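Local coordinates for Ras GTPase-activating-like protein IQGAP2 (Homo sapiens, PDB 5CJP) that probably binds GTP-loaded Rho-family GTPases through a largely helical domain related to Ras GTPase-activating proteins, acting as an effector scaffold, at residues E[232-237]-E[272-277]; E[256-259]-E[263-266]; E[152-157]-E[164-169]; E[220-225]-E[303-308]. All coordinates share one frame; numbering follows the deposited sequence.

Contact 1: E[232-237]-E[272-277]; sequences LLYYRY and KVLQHA
Tyr234 reaches from helix 222-243 toward Leu274 on helix 261-278, and its side chain can be followed outward atom by atom. From CB, with CG turned anti to the backbone N (chi1 -166°), the ring leads straight at the other helix. CD2 passes at the margin of the Gln275 amide, 4.2 Å from Gln275 OE1. Next, Tyr234 CE2 lies 4.0 Å from Gln275 N, so this part of the ring rests against backbone. CZ then packs 3.6 Å from Leu274 CB, and the hydroxyl oxygen faces the Leu274 side chain, with both CB and CD1 before it. The two side chains meet at about a right angle. The hydroxyl has a polar partner farther along its own helix, a weak hydrogen bond with Asn239.

One residue on, Tyr235 sets CD1 3.4 Å from Gln275 CD, with ring and amide planes 49° apart. The bent Gln275 chain brings that amide to the ring, but the polar ends point elsewhere: Tyr235 OH and Gln275 NE2 both bond to the backbone of another protein's chain, and a bound GTP lies about 5 Å from the Tyr235 side chain. This helix pair of the GAP-related domain thus forms part of the face that meets the other protein, probably a GTP-loaded GTPase.

The axes of the two short helical segments run roughly antiparallel, 149° apart, and come no closer than 10.2 Å, a spacing bridged by the tyrosines. A pi-type turn, Tyr237 N to Leu232 O, widens segment 232-237. Ile191 of helix 167-193 packs on Tyr234, Val187 of that helix on Leu274, and Phe304 of helix 294-311 meets the Tyr234 ring.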
loop_
_atom_site.group_PDB
_atom_site.type_symbol
_atom_site.label_atom_id
_atom_site.label_comp_id
_atom_site.label_asym_id
_atom_site.label_seq_id
_atom_site.Cartn_x
_atom_site.Cartn_y
_atom_site.Cartn_z
ATOM N N LEU E 232 29.946 -14.636 13.115
ATOM C CA LEU E 232 28.508 -14.564 12.877
ATOM C C LEU E 232 27.833 -13.513 13.749
ATOM O O LEU E 232 27.151 -12.620 13.251
ATOM C CB LEU E 232 27.857 -15.924 13.159
ATOM C CG LEU E 232 26.321 -15.961 13.286
ATOM C CD1 LEU E 232 25.656 -15.526 11.969
ATOM C CD2 LEU E 232 25.885 -17.371 13.662
ATOM N N LEU E 233 28.032 -13.631 15.056
ATOM C CA LEU E 233 27.412 -12.731 16.019
ATOM C C LEU E 233 27.935 -11.315 15.997
ATOM O O LEU E 233 27.162 -10.364 16.135
ATOM C CB LEU E 233 27.563 -13.300 17.423
ATOM C CG LEU E 233 26.927 -14.670 17.619
ATOM C CD1 LEU E 233 27.083 -15.071 19.066
ATOM C CD2 LEU E 233 25.447 -14.627 17.231
ATOM N N TYR E 234 29.241 -11.164 15.817
ATOM C CA TYR E 234 29.814 -9.838 15.813
ATOM C C TYR E 234 30.089 -9.178 14.468
ATOM O O TYR E 234 29.430 -8.209 14.111
ATOM C CB TYR E 234 31.101 -9.785 16.656
ATOM C CG TYR E 234 31.490 -8.357 16.909
ATOM C CD1 TYR E 234 30.697 -7.545 17.708
ATOM C CD2 TYR E 234 32.514 -7.758 16.182
ATOM C CE1 TYR E 234 30.891 -6.157 17.761
ATOM C CE2 TYR E 234 32.715 -6.375 16.227
ATOM C CZ TYR E 234 31.892 -5.585 17.012
ATOM O OH TYR E 234 32.028 -4.219 16.991
ATOM N N TYR E 235 31.073 -9.674 13.733
ATOM C CA TYR E 235 31.433 -9.054 12.460
ATOM C C TYR E 235 30.294 -9.012 11.457
ATOM O O TYR E 235 30.148 -8.062 10.707
ATOM C CB TYR E 235 32.622 -9.783 11.824
ATOM C CG TYR E 235 33.175 -9.083 10.604
ATOM C CD1 TYR E 235 33.951 -7.936 10.732
ATOM C CD2 TYR E 235 32.891 -9.545 9.322
ATOM C CE1 TYR E 235 34.431 -7.268 9.627
ATOM C CE2 TYR E 235 33.364 -8.887 8.198
ATOM C CZ TYR E 235 34.136 -7.745 8.353
ATOM O OH TYR E 235 34.612 -7.076 7.242
ATOM N N ARG E 236 29.482 -10.055 11.451
ATOM C CA ARG E 236 28.384 -10.146 10.519
ATOM C C ARG E 236 27.065 -9.545 11.019
ATOM O O ARG E 236 26.424 -8.766 10.304
ATOM C CB ARG E 236 28.205 -11.617 10.124
ATOM C CG ARG E 236 28.615 -11.931 8.684
ATOM C CD ARG E 236 27.577 -11.287 7.753
ATOM N NE ARG E 236 27.506 -11.814 6.386
ATOM C CZ ARG E 236 27.772 -13.064 6.030
ATOM N NH1 ARG E 236 28.162 -13.965 6.922
ATOM N NH2 ARG E 236 27.594 -13.427 4.770
ATOM N N TYR E 237 26.674 -9.867 12.250
ATOM C CA TYR E 237 25.408 -9.386 12.788
ATOM C C TYR E 237 25.316 -7.950 13.291
ATOM O O TYR E 237 24.512 -7.170 12.792
ATOM C CB TYR E 237 24.933 -10.336 13.892
ATOM C CG TYR E 237 23.613 -9.950 14.530
ATOM C CD1 TYR E 237 22.467 -9.731 13.745
ATOM C CD2 TYR E 237 23.497 -9.839 15.923
ATOM C CE1 TYR E 237 21.244 -9.415 14.332
ATOM C CE2 TYR E 237 22.271 -9.522 16.526
ATOM C CZ TYR E 237 21.149 -9.312 15.725
ATOM O OH TYR E 237 19.932 -8.994 16.313
ATOM N N LYS E 272 36.607 -1.083 14.263
ATOM C CA LYS E 272 37.912 -1.656 14.023
ATOM C C LYS E 272 38.484 -2.205 15.329
ATOM O O LYS E 272 38.938 -3.349 15.386
ATOM C CB LYS E 272 38.851 -0.617 13.415
ATOM C CG LYS E 272 40.177 -1.198 12.954
ATOM C CD LYS E 272 41.032 -0.139 12.329
ATOM C CE LYS E 272 42.431 -0.647 12.017
ATOM N NZ LYS E 272 43.302 0.493 11.575
ATOM N N VAL E 273 38.455 -1.409 16.387
ATOM C CA VAL E 273 38.977 -1.894 17.660
ATOM C C VAL E 273 38.237 -3.144 18.115
ATOM O O VAL E 273 38.857 -4.121 18.524
ATOM C CB VAL E 273 38.868 -0.841 18.767
ATOM C CG1 VAL E 273 39.285 -1.456 20.096
ATOM C CG2 VAL E 273 39.756 0.339 18.444
ATOM N N LEU E 274 36.910 -3.127 18.043
ATOM C CA LEU E 274 36.141 -4.286 18.467
ATOM C C LEU E 274 36.354 -5.532 17.592
ATOM O O LEU E 274 36.337 -6.654 18.111
ATOM C CB LEU E 274 34.648 -3.928 18.576
ATOM C CG LEU E 274 34.224 -3.017 19.750
ATOM C CD1 LEU E 274 32.709 -2.850 19.760
ATOM C CD2 LEU E 274 34.674 -3.610 21.070
ATOM N N GLN E 275 36.565 -5.353 16.283
ATOM C CA GLN E 275 36.811 -6.492 15.393
ATOM C C GLN E 275 38.058 -7.176 15.914
ATOM O O GLN E 275 38.035 -8.346 16.265
ATOM C CB GLN E 275 37.101 -6.041 13.971
ATOM C CG GLN E 275 36.446 -6.848 12.845
ATOM C CD GLN E 275 36.450 -8.369 13.021
ATOM O OE1 GLN E 275 35.843 -8.879 13.950
ATOM N NE2 GLN E 275 37.111 -9.090 12.109
ATOM N N HIS E 276 39.144 -6.413 15.976
ATOM C CA HIS E 276 40.423 -6.921 16.465
ATOM C C HIS E 276 40.297 -7.682 17.774
ATOM O O HIS E 276 40.868 -8.765 17.921
ATOM C CB HIS E 276 41.408 -5.771 16.631
ATOM C CG HIS E 276 42.003 -5.311 15.340
ATOM N ND1 HIS E 276 43.210 -5.780 14.866
ATOM C CD2 HIS E 276 41.530 -4.465 14.394
ATOM C CE1 HIS E 276 43.454 -5.243 13.686
ATOM N NE2 HIS E 276 42.452 -4.441 13.376
ATOM N N ALA E 277 39.549 -7.116 18.719
ATOM C CA ALA E 277 39.352 -7.761 20.010
ATOM C C ALA E 277 38.617 -9.077 19.828
ATOM O O ALA E 277 39.044 -10.101 20.346
ATOM C CB ALA E 277 38.576 -6.860 20.927
#

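Contact 2: E[256-259]-E[263-266]; sequences GGQI and QRRN
Arg264 meets Gln258 end-on, NH1 and NH2 both donating to the single atom Gln258 OE1. Arg264 NH1 stands 2.9 Å from Gln258 OE1, in the carbonyl plane and on a lone pair, with a C=O...N angle of 136°. The NH2 bond, 3.0 Å to the same oxygen, comes from nearly straight ahead of the carbonyl. Both are bent, and the oxygen is tilted 22° from the guanidinium plane. Because Gln258 is poorly ordered, this grip deserves some reserve.

Ile259 is the firmer half. Its CG2, anti to the backbone N, sits 4.0 Å above the centre of one face of the Arg264 guanidinium and 3.6 Å from Arg264 CG. The same methyl lies 3.4 Å from Gln263 CB, which wedges it against the helix.

In the second shell, Asp246 forms a salt bridge with Arg264 NH2 and Val243 O accepts from NE, fixing the rotation of the group. Gln263 OE1 accepts from Asn260 N, and its NE2 donates to Ile122 O. Together these describe a loop folded back on the first turns of the helix it leads into, anchored by arginine, within the helical GAP-related domain.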
loop_
_atom_site.group_PDB
_atom_site.type_symbol
_atom_site.label_atom_id
_atom_site.label_comp_id
_atom_site.label_asym_id
_atom_site.label_seq_id
_atom_site.Cartn_x
_atom_site.Cartn_y
_atom_site.Cartn_z
ATOM N N GLY E 256 16.941 15.524 7.090
ATOM C CA GLY E 256 17.887 16.586 7.372
ATOM C C GLY E 256 19.231 16.301 6.739
ATOM O O GLY E 256 19.504 16.729 5.616
ATOM N N GLY E 257 20.076 15.571 7.461
ATOM C CA GLY E 257 21.392 15.240 6.948
ATOM C C GLY E 257 21.864 13.878 7.411
ATOM O O GLY E 257 21.430 13.380 8.450
ATOM N N GLN E 258 22.761 13.276 6.638
ATOM C CA GLN E 258 23.291 11.966 6.971
ATOM C C GLN E 258 24.567 12.116 7.796
ATOM O O GLN E 258 25.039 13.224 8.036
ATOM C CB GLN E 258 23.560 11.183 5.682
ATOM C CG GLN E 258 23.889 9.706 5.875
ATOM C CD GLN E 258 25.382 9.413 5.820
ATOM O OE1 GLN E 258 25.811 8.271 6.003
ATOM N NE2 GLN E 258 26.180 10.443 5.560
ATOM N N ILE E 259 25.118 10.998 8.239
ATOM C CA ILE E 259 26.337 10.988 9.041
ATOM C C ILE E 259 27.517 11.736 8.406
ATOM O O ILE E 259 27.762 11.619 7.208
ATOM C CB ILE E 259 26.722 9.527 9.316
ATOM C CG1 ILE E 259 25.683 8.946 10.275
ATOM C CG2 ILE E 259 28.191 9.399 9.746
ATOM C CD1 ILE E 259 25.839 7.518 10.462
ATOM N N GLN E 263 31.758 11.448 11.944
ATOM C CA GLN E 263 30.938 10.509 12.695
ATOM C C GLN E 263 31.206 9.113 12.155
ATOM O O GLN E 263 31.254 8.142 12.914
ATOM C CB GLN E 263 29.458 10.883 12.564
ATOM C CG GLN E 263 29.150 12.295 13.061
ATOM C CD GLN E 263 27.707 12.719 12.832
ATOM O OE1 GLN E 263 27.207 12.681 11.707
ATOM N NE2 GLN E 263 27.036 13.139 13.901
ATOM N N ARG E 264 31.400 9.016 10.841
ATOM C CA ARG E 264 31.704 7.740 10.198
ATOM C C ARG E 264 33.028 7.196 10.703
ATOM O O ARG E 264 33.129 6.028 11.099
ATOM C CB ARG E 264 31.827 7.913 8.690
ATOM C CG ARG E 264 30.621 7.467 7.932
ATOM C CD ARG E 264 30.451 5.963 7.984
ATOM N NE ARG E 264 29.027 5.635 8.028
ATOM C CZ ARG E 264 28.113 6.160 7.219
ATOM N NH1 ARG E 264 28.471 7.038 6.296
ATOM N NH2 ARG E 264 26.842 5.819 7.347
ATOM N N ARG E 265 34.044 8.053 10.657
ATOM C CA ARG E 265 35.385 7.695 11.094
ATOM C C ARG E 265 35.393 7.312 12.580
ATOM O O ARG E 265 36.198 6.478 13.008
ATOM C CB ARG E 265 36.340 8.858 10.825
ATOM C CG ARG E 265 37.807 8.503 10.938
ATOM C CD ARG E 265 38.643 9.736 10.722
ATOM N NE ARG E 265 38.283 10.405 9.477
ATOM C CZ ARG E 265 38.557 9.923 8.267
ATOM N NH1 ARG E 265 39.199 8.767 8.142
ATOM N NH2 ARG E 265 38.186 10.594 7.184
ATOM N N ASN E 266 34.489 7.915 13.350
ATOM C CA ASN E 266 34.392 7.612 14.773
ATOM C C ASN E 266 33.774 6.231 14.966
ATOM O O ASN E 266 34.375 5.364 15.599
ATOM C CB ASN E 266 33.557 8.675 15.503
ATOM C CG ASN E 266 34.350 9.953 15.800
ATOM O OD1 ASN E 266 33.790 10.941 16.274
ATOM N ND2 ASN E 266 35.649 9.933 15.527
#

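Contact 3: E[152-157]-E[164-169]; sequences SKLPYD and LTYPEV
The Tyr166 ring receives Leu154 obliquely, at a slant that qualifies as neither a face nor an edge contact. Leu154 CD1 lies 3.5 Å from Tyr166 CE1, and it is farther, at 4.1 Å, from each of that atom's ring neighbours, CD1 and CZ of Tyr166. The methyl is therefore centred on one carbon of the ring rather than on its middle. The second branch extends the patch toward the phenol end: Leu154 CD2 stands 4.0 Å from Tyr166 CE1 and 3.8 Å from Tyr166 OH. A ring carbon of Pro155 adds a looser touch, CD being 4.1 Å from the same hydroxyl oxygen. A second aromatic group, Tyr137 of helix 133-139, meets the Tyr166 ring with the planes at about 45°.

The two main side chains approach from opposite directions. Their CA atoms are 10.8 Å apart, so the backbones do not meet and the gap is spanned entirely by side chains. In Tyr166, CG stands anti to the carbonyl carbon (chi1 -55°), which carries the ring from the turn just before helix 167-193 out to the loop. Leu154 has its CG similarly placed (chi1 -73°), with its branches facing the ring. Tyr137 also touches Leu154, while its hydroxyl makes a weak hydrogen bond with Pro155 O.

Chemically this is mainly apolar packing near the surface: methyls meet ring carbons and the phenol oxygen, and 102 Å² is buried in all. With no polar bond to impose a direction, the contact between these two segments rests on van der Waals packing, with Tyr137 joining both sides.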
loop_
_atom_site.group_PDB
_atom_site.type_symbol
_atom_site.label_atom_id
_atom_site.label_comp_id
_atom_site.label_asym_id
_atom_site.label_seq_id
_atom_site.Cartn_x
_atom_site.Cartn_y
_atom_site.Cartn_z
ATOM N N SER E 152 51.068 26.177 4.867
ATOM C CA SER E 152 51.690 25.055 5.553
ATOM C C SER E 152 53.168 25.014 5.195
ATOM O O SER E 152 53.592 24.217 4.361
ATOM C CB SER E 152 51.026 23.740 5.136
ATOM O OG SER E 152 49.645 23.739 5.451
ATOM N N LYS E 153 53.947 25.883 5.830
ATOM C CA LYS E 153 55.379 25.947 5.573
ATOM C C LYS E 153 56.051 24.585 5.761
ATOM O O LYS E 153 57.248 24.436 5.516
ATOM C CB LYS E 153 56.023 26.990 6.495
ATOM C CG LYS E 153 55.468 28.405 6.314
ATOM C CD LYS E 153 55.858 29.023 4.965
ATOM C CE LYS E 153 57.246 29.662 4.998
ATOM N NZ LYS E 153 58.321 28.731 5.455
ATOM N N LEU E 154 55.274 23.593 6.191
ATOM C CA LEU E 154 55.783 22.239 6.406
ATOM C C LEU E 154 55.486 21.307 5.229
ATOM O O LEU E 154 54.611 21.589 4.404
ATOM C CB LEU E 154 55.188 21.645 7.686
ATOM C CG LEU E 154 55.721 22.195 9.010
ATOM C CD1 LEU E 154 55.006 21.516 10.171
ATOM C CD2 LEU E 154 57.221 21.955 9.090
ATOM N N PRO E 155 56.211 20.177 5.143
ATOM C CA PRO E 155 56.050 19.185 4.078
ATOM C C PRO E 155 54.615 18.689 3.930
ATOM O O PRO E 155 54.257 17.637 4.459
ATOM C CB PRO E 155 56.999 18.065 4.503
ATOM C CG PRO E 155 58.070 18.795 5.230
ATOM C CD PRO E 155 57.283 19.768 6.068
ATOM N N TYR E 156 53.804 19.453 3.206
ATOM C CA TYR E 156 52.405 19.104 2.970
ATOM C C TYR E 156 52.340 17.696 2.387
ATOM O O TYR E 156 52.436 17.533 1.172
ATOM C CB TYR E 156 51.796 20.090 1.976
ATOM C CG TYR E 156 50.369 20.478 2.269
ATOM C CD1 TYR E 156 49.366 19.516 2.368
ATOM C CD2 TYR E 156 50.020 21.818 2.433
ATOM C CE1 TYR E 156 48.049 19.883 2.626
ATOM C CE2 TYR E 156 48.710 22.195 2.691
ATOM C CZ TYR E 156 47.729 21.225 2.785
ATOM O OH TYR E 156 46.431 21.599 3.043
ATOM N N ASP E 157 52.182 16.699 3.257
ATOM C CA ASP E 157 52.117 15.285 2.871
ATOM C C ASP E 157 53.404 14.537 3.271
ATOM O O ASP E 157 54.375 14.492 2.515
ATOM C CB ASP E 157 51.873 15.159 1.363
ATOM C CG ASP E 157 51.852 13.733 0.892
ATOM O OD1 ASP E 157 52.878 13.041 1.052
ATOM O OD2 ASP E 157 50.810 13.306 0.354
ATOM N N LEU E 164 54.922 11.506 13.265
ATOM C CA LEU E 164 55.026 11.429 14.713
ATOM C C LEU E 164 56.242 12.196 15.209
ATOM O O LEU E 164 56.567 12.158 16.393
ATOM C CB LEU E 164 55.113 9.968 15.168
ATOM C CG LEU E 164 53.863 9.111 14.933
ATOM C CD1 LEU E 164 54.059 7.729 15.526
ATOM C CD2 LEU E 164 52.657 9.783 15.566
ATOM N N THR E 165 56.919 12.890 14.299
ATOM C CA THR E 165 58.085 13.682 14.674
ATOM C C THR E 165 57.581 14.892 15.436
ATOM O O THR E 165 58.201 15.345 16.396
ATOM C CB THR E 165 58.867 14.180 13.438
ATOM O OG1 THR E 165 59.510 13.070 12.800
ATOM C CG2 THR E 165 59.923 15.211 13.847
ATOM N N TYR E 166 56.442 15.405 14.990
ATOM C CA TYR E 166 55.822 16.568 15.594
ATOM C C TYR E 166 55.026 16.151 16.824
ATOM O O TYR E 166 53.963 15.545 16.698
ATOM C CB TYR E 166 54.909 17.231 14.562
ATOM C CG TYR E 166 55.637 17.557 13.283
ATOM C CD1 TYR E 166 56.135 18.837 13.047
ATOM C CD2 TYR E 166 55.912 16.558 12.347
ATOM C CE1 TYR E 166 56.897 19.115 11.906
ATOM C CE2 TYR E 166 56.673 16.824 11.207
ATOM C CZ TYR E 166 57.167 18.102 10.993
ATOM O OH TYR E 166 57.937 18.357 9.876
ATOM N N PRO E 167 55.540 16.457 18.032
ATOM C CA PRO E 167 54.890 16.122 19.303
ATOM C C PRO E 167 53.444 16.584 19.361
ATOM O O PRO E 167 52.654 16.052 20.126
ATOM C CB PRO E 167 55.761 16.830 20.330
ATOM C CG PRO E 167 57.110 16.725 19.725
ATOM C CD PRO E 167 56.841 17.105 18.283
ATOM N N GLU E 168 53.104 17.587 18.562
ATOM C CA GLU E 168 51.732 18.086 18.515
ATOM C C GLU E 168 50.826 17.026 17.878
ATOM O O GLU E 168 49.751 16.724 18.387
ATOM C CB GLU E 168 51.669 19.387 17.709
ATOM C CG GLU E 168 52.818 19.561 16.726
ATOM C CD GLU E 168 54.073 20.099 17.389
ATOM O OE1 GLU E 168 54.187 21.338 17.528
ATOM O OE2 GLU E 168 54.938 19.288 17.785
ATOM N N VAL E 169 51.271 16.463 16.758
ATOM C CA VAL E 169 50.516 15.425 16.077
ATOM C C VAL E 169 50.470 14.173 16.944
ATOM O O VAL E 169 49.444 13.499 17.020
ATOM C CB VAL E 169 51.152 15.080 14.710
ATOM C CG1 VAL E 169 50.636 13.743 14.200
ATOM C CG2 VAL E 169 50.822 16.167 13.713
#

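Contact 4: E[220-225]-E[303-308]; sequences ATEDEL and EFRKYF
Backbone separation is moderate here, the CA atoms of Asp223 and Arg305 standing 8.0 Å apart where the beginning of helix 222-243 passes helix 294-311. Arg305 spans that distance. Its CG is anti to the backbone N (chi1 -176°), and a bend at chi2 then turns the guanidinium onto Asp223. A salt bridge joins them: Asp223 OD1 lies at the edge of the guanidinium, near its plane, and receives a bond from Arg305 NH1. The modelled NH1-OD1 length is very short, so the detailed geometry of this bond is doubtful at 2.6 Å resolution. Arg305 NH2 adds a weak bond to the same oxygen, at 3.2 Å. Both bonds go to one oxygen, and the carboxylate and guanidinium planes are 75° apart, so this is no flat two-oxygen pairing.

Glu222 lends its aliphatic stem, CB lying 3.5 Å from Arg305 NH2 and CG beside the same nitrogen. Its carboxylate stays apart, Glu222 OE1 being 4.6 Å from Arg305 NH2, though the opposite charges probably still attract. Behind these acids Thr221, at the N-cap, and Glu224 form a capping box. Glu224 N donates weakly to Thr221 OG1 at 3.3 Å, and the threonine hydroxyl donates to the anti lone pair of Glu224 OE2 at 3.0 Å. Glu222 and Asp223, in the first turn, would probably be favoured by the helix dipole.

Leu226 of helix 222-243 packs on Arg305. Deeper in, Phe308 rests on Val229 of that helix, while Phe304 reaches helix 261-278 through Ala278 and Tyr307 meets Ile191 of helix 167-193.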
loop_
_atom_site.group_PDB
_atom_site.type_symbol
_atom_site.label_atom_id
_atom_site.label_comp_id
_atom_site.label_asym_id
_atom_site.label_seq_id
_atom_site.Cartn_x
_atom_site.Cartn_y
_atom_site.Cartn_z
ATOM N N ALA E 220 39.745 -28.879 15.844
ATOM C CA ALA E 220 39.607 -27.433 15.953
ATOM C C ALA E 220 39.488 -27.108 17.438
ATOM O O ALA E 220 38.807 -27.819 18.181
ATOM C CB ALA E 220 38.370 -26.976 15.213
ATOM N N THR E 221 40.146 -26.040 17.873
ATOM C CA THR E 221 40.124 -25.654 19.280
ATOM C C THR E 221 38.990 -24.707 19.662
ATOM O O THR E 221 38.457 -23.989 18.819
ATOM C CB THR E 221 41.455 -24.984 19.686
ATOM O OG1 THR E 221 41.606 -23.752 18.970
ATOM C CG2 THR E 221 42.641 -25.900 19.371
ATOM N N GLU E 222 38.627 -24.719 20.940
ATOM C CA GLU E 222 37.580 -23.853 21.471
ATOM C C GLU E 222 37.798 -22.447 20.914
ATOM O O GLU E 222 36.851 -21.753 20.536
ATOM C CB GLU E 222 37.674 -23.816 22.998
ATOM C CG GLU E 222 36.540 -23.110 23.719
ATOM C CD GLU E 222 35.273 -23.935 23.769
ATOM O OE1 GLU E 222 34.342 -23.544 24.502
ATOM O OE2 GLU E 222 35.205 -24.973 23.075
ATOM N N ASP E 223 39.064 -22.046 20.855
ATOM C CA ASP E 223 39.430 -20.731 20.361
ATOM C C ASP E 223 39.080 -20.515 18.903
ATOM O O ASP E 223 38.607 -19.442 18.534
ATOM C CB ASP E 223 40.925 -20.487 20.564
ATOM C CG ASP E 223 41.270 -20.158 22.002
ATOM O OD1 ASP E 223 40.364 -20.211 22.862
ATOM O OD2 ASP E 223 42.454 -19.848 22.266
ATOM N N GLU E 224 39.324 -21.522 18.072
ATOM C CA GLU E 224 39.029 -21.417 16.648
ATOM C C GLU E 224 37.521 -21.424 16.468
ATOM O O GLU E 224 36.971 -20.601 15.760
ATOM C CB GLU E 224 39.644 -22.591 15.883
ATOM C CG GLU E 224 41.114 -22.838 16.198
ATOM C CD GLU E 224 41.650 -24.102 15.549
ATOM O OE1 GLU E 224 41.896 -24.086 14.325
ATOM O OE2 GLU E 224 41.817 -25.116 16.262
ATOM N N LEU E 225 36.855 -22.357 17.127
ATOM C CA LEU E 225 35.410 -22.451 17.031
ATOM C C LEU E 225 34.742 -21.149 17.409
ATOM O O LEU E 225 33.873 -20.666 16.684
ATOM C CB LEU E 225 34.886 -23.548 17.945
ATOM C CG LEU E 225 35.211 -24.973 17.517
ATOM C CD1 LEU E 225 34.898 -25.913 18.681
ATOM C CD2 LEU E 225 34.423 -25.338 16.251
ATOM N N GLU E 303 36.401 -10.982 27.165
ATOM C CA GLU E 303 34.986 -10.738 27.432
ATOM C C GLU E 303 34.168 -11.287 26.264
ATOM O O GLU E 303 33.171 -11.973 26.464
ATOM C CB GLU E 303 34.709 -9.242 27.605
ATOM C CG GLU E 303 35.316 -8.639 28.844
ATOM C CD GLU E 303 34.877 -7.203 29.063
ATOM O OE1 GLU E 303 33.656 -6.961 29.212
ATOM O OE2 GLU E 303 35.754 -6.312 29.087
ATOM N N PHE E 304 34.609 -10.984 25.046
ATOM C CA PHE E 304 33.939 -11.458 23.843
ATOM C C PHE E 304 33.905 -12.977 23.815
ATOM O O PHE E 304 32.860 -13.587 23.557
ATOM C CB PHE E 304 34.671 -10.953 22.611
ATOM C CG PHE E 304 34.108 -9.695 22.051
ATOM C CD1 PHE E 304 34.942 -8.742 21.470
ATOM C CD2 PHE E 304 32.736 -9.475 22.048
ATOM C CE1 PHE E 304 34.414 -7.587 20.883
ATOM C CE2 PHE E 304 32.201 -8.321 21.467
ATOM C CZ PHE E 304 33.042 -7.376 20.882
ATOM N N ARG E 305 35.057 -13.583 24.087
ATOM C CA ARG E 305 35.183 -15.032 24.093
ATOM C C ARG E 305 34.168 -15.659 25.037
ATOM O O ARG E 305 33.544 -16.669 24.715
ATOM C CB ARG E 305 36.597 -15.428 24.516
ATOM C CG ARG E 305 36.859 -16.914 24.458
ATOM C CD ARG E 305 37.102 -17.509 25.850
ATOM N NE ARG E 305 37.228 -18.970 25.796
ATOM C CZ ARG E 305 38.118 -19.624 25.050
ATOM N NH1 ARG E 305 38.977 -18.956 24.290
ATOM N NH2 ARG E 305 38.119 -20.950 25.043
ATOM N N LYS E 306 33.996 -15.049 26.203
ATOM C CA LYS E 306 33.046 -15.553 27.194
ATOM C C LYS E 306 31.603 -15.415 26.692
ATOM O O LYS E 306 30.760 -16.284 26.921
ATOM C CB LYS E 306 33.216 -14.788 28.512
ATOM C CG LYS E 306 32.264 -15.224 29.600
ATOM C CD LYS E 306 32.435 -14.401 30.852
ATOM C CE LYS E 306 31.465 -14.843 31.928
ATOM N NZ LYS E 306 31.645 -14.037 33.165
ATOM N N TYR E 307 31.348 -14.304 26.009
ATOM C CA TYR E 307 30.055 -13.953 25.432
ATOM C C TYR E 307 29.647 -14.948 24.348
ATOM O O TYR E 307 28.567 -15.538 24.403
ATOM C CB TYR E 307 30.180 -12.552 24.844
ATOM C CG TYR E 307 28.979 -12.026 24.112
ATOM C CD1 TYR E 307 27.855 -11.589 24.799
ATOM C CD2 TYR E 307 28.999 -11.900 22.726
ATOM C CE1 TYR E 307 26.779 -11.026 24.118
ATOM C CE2 TYR E 307 27.927 -11.339 22.037
ATOM C CZ TYR E 307 26.825 -10.900 22.735
ATOM O OH TYR E 307 25.784 -10.317 22.060
ATOM N N PHE E 308 30.524 -15.124 23.364
ATOM C CA PHE E 308 30.292 -16.040 22.247
ATOM C C PHE E 308 30.002 -17.456 22.725
ATOM O O PHE E 308 29.088 -18.108 22.234
ATOM C CB PHE E 308 31.511 -16.059 21.311
ATOM C CG PHE E 308 31.821 -14.720 20.694
ATOM C CD1 PHE E 308 33.112 -14.420 20.261
ATOM C CD2 PHE E 308 30.826 -13.749 20.556
ATOM C CE1 PHE E 308 33.415 -13.174 19.707
ATOM C CE2 PHE E 308 31.116 -12.502 20.004
ATOM C CZ PHE E 308 32.419 -12.209 19.579
#

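How the contacts relate
Contact 1 is the buried member of the set and contact 2 is partly buried, whereas contacts 3 and 4 lie at the surface. Helix 222-243 serves contacts 1 and 4, whose centres are about 13 Å apart and which touch directly: Phe308 packs on Tyr234 and Phe304 on the backbone of Leu274, part of one multi-helix core with a charged outer margin. Helix 261-278 serves contacts 1 and 2, with aromatic packing in one and an arginine-held loop in the other; both touch the partner chain. Contact 3, about 34 Å from contact 1 between centres, is separate and apolar despite its exposure. Ionic bonding across segments appears only in contact 4.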